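Local coordinates for protein delta toxin (Clostridium perfringens, PDB 2YGT) that is a haemolytic beta-pore-forming toxin that probably damages host cells by assembling into pores in their membranes, at residues S151-V155 with F225-F229. Numbering follows the deposited sequence.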
# COMPACT_ATOMS: atom_id res chain seq x y z
N SER A 151 -8.70 6.24 -9.80
CA SER A 151 -9.22 5.63 -8.58
C SER A 151 -8.24 4.65 -7.94
O SER A 151 -7.56 3.89 -8.63
CB SER A 151 -10.55 4.92 -8.85
OG SER A 151 -11.62 5.85 -8.82
N ILE A 152 -8.19 4.69 -6.62
CA ILE A 152 -7.32 3.82 -5.84
C ILE A 152 -8.17 3.02 -4.86
O ILE A 152 -9.07 3.56 -4.23
CB ILE A 152 -6.26 4.64 -5.07
CG1 ILE A 152 -5.18 5.15 -6.02
CG2 ILE A 152 -5.63 3.81 -3.98
CD1 ILE A 152 -4.53 4.06 -6.85
N SER A 153 -7.89 1.72 -4.74
CA SER A 153 -8.73 0.85 -3.92
C SER A 153 -8.02 -0.40 -3.40
O SER A 153 -7.32 -1.08 -4.15
CB SER A 153 -9.98 0.45 -4.72
OG SER A 153 -10.86 -0.32 -3.93
N TYR A 154 -8.20 -0.68 -2.12
CA TYR A 154 -7.69 -1.91 -1.52
C TYR A 154 -8.43 -2.23 -0.23
O TYR A 154 -9.21 -1.40 0.26
CB TYR A 154 -6.18 -1.82 -1.28
CG TYR A 154 -5.78 -0.86 -0.18
CD1 TYR A 154 -5.54 0.49 -0.46
CD2 TYR A 154 -5.63 -1.29 1.13
CE1 TYR A 154 -5.18 1.37 0.54
CE2 TYR A 154 -5.26 -0.41 2.14
CZ TYR A 154 -5.03 0.92 1.83
OH TYR A 154 -4.66 1.80 2.83
N VAL A 155 -8.19 -3.41 0.32
CA VAL A 155 -8.83 -3.83 1.57
C VAL A 155 -7.80 -4.08 2.67
O VAL A 155 -6.66 -4.45 2.40
CB VAL A 155 -9.69 -5.10 1.37
CG1 VAL A 155 -10.77 -4.84 0.35
CG2 VAL A 155 -8.81 -6.27 0.94
N PHE A 225 -0.80 -8.77 2.08
CA PHE A 225 -1.34 -7.43 1.87
C PHE A 225 -1.29 -7.04 0.40
O PHE A 225 -0.26 -7.20 -0.27
CB PHE A 225 -0.56 -6.42 2.73
CG PHE A 225 -1.10 -5.02 2.66
CD1 PHE A 225 -2.47 -4.79 2.60
CD2 PHE A 225 -0.25 -3.93 2.67
CE1 PHE A 225 -2.97 -3.50 2.54
CE2 PHE A 225 -0.74 -2.64 2.61
CZ PHE A 225 -2.11 -2.42 2.54
N SER A 226 -2.42 -6.56 -0.12
CA SER A 226 -2.50 -6.08 -1.49
C SER A 226 -2.74 -4.57 -1.54
O SER A 226 -3.83 -4.12 -1.89
CB SER A 226 -3.60 -6.80 -2.27
OG SER A 226 -3.14 -8.05 -2.75
N PRO A 227 -1.71 -3.78 -1.21
CA PRO A 227 -1.89 -2.33 -1.16
C PRO A 227 -2.11 -1.70 -2.53
O PRO A 227 -1.68 -2.22 -3.56
CB PRO A 227 -0.56 -1.84 -0.58
CG PRO A 227 0.43 -2.88 -0.95
CD PRO A 227 -0.31 -4.19 -1.02
N ASN A 228 -2.82 -0.58 -2.53
CA ASN A 228 -2.93 0.27 -3.71
C ASN A 228 -2.79 1.71 -3.25
O ASN A 228 -3.71 2.26 -2.65
CB ASN A 228 -4.27 0.05 -4.41
CG ASN A 228 -4.34 0.72 -5.78
OD1 ASN A 228 -5.42 0.83 -6.37
ND2 ASN A 228 -3.20 1.16 -6.30
N PHE A 229 -1.63 2.29 -3.50
CA PHE A 229 -1.37 3.67 -3.07
C PHE A 229 -1.10 4.55 -4.29
O PHE A 229 -0.89 4.04 -5.40
CB PHE A 229 -0.19 3.72 -2.10
CG PHE A 229 -0.37 2.86 -0.88
CD1 PHE A 229 -1.61 2.72 -0.27
CD2 PHE A 229 0.71 2.19 -0.32
CE1 PHE A 229 -1.77 1.93 0.85
CE2 PHE A 229 0.55 1.40 0.81
CZ PHE A 229 -0.68 1.27 1.40
O HOH W 1 -5.62 -3.64 -4.19
O HOH W 2 -5.17 -6.48 0.86
O HOH W 3 -6.55 -5.22 -1.49
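Phe225 and Phe229 both pack against the ring of Tyr154, from the same side. Phe229 turns its edge toward the tyrosine face in an offset edge-to-face pair, with planes at 86° and Phe229 CE1 3.5 Å from Tyr154 CE1. Phe225 meets the same ring obliquely, its CE1 3.7 Å from Tyr154 CD2. With chi1 69°, Tyr154 CG sits between the backbone N and the carbonyl carbon, and the ring is directed at the other segment. Its hydroxyl is hydrogen-bonded to Thr161.

Asn228 makes the direct polar link. Ser153 N donates to Asn228 OD1 at 3.1 Å in a nearly straight bond (171°), coming from above the amide plane. Asn228 ND2 hydrogen-bonds to Leu67 O and Ser66 OG; with OD1 also held, the amide's rotation is fixed. Ile152 CD1 lies against this amide, 3.4 Å from Asn228 OD1.

Beside Asn228, water replaces direct strand pairing. One water joins Ser153 O to Ser226 O, a second Val155 N to Ser226 O, a third Val155 O to Ser226 N.

The segments run roughly antiparallel in different sheets, 148-155 beside 121-128 and 224-235 beside 61-72. This is consistent with the folded prestem held against the beta-sandwich core in water-soluble leukocidin-family monomers.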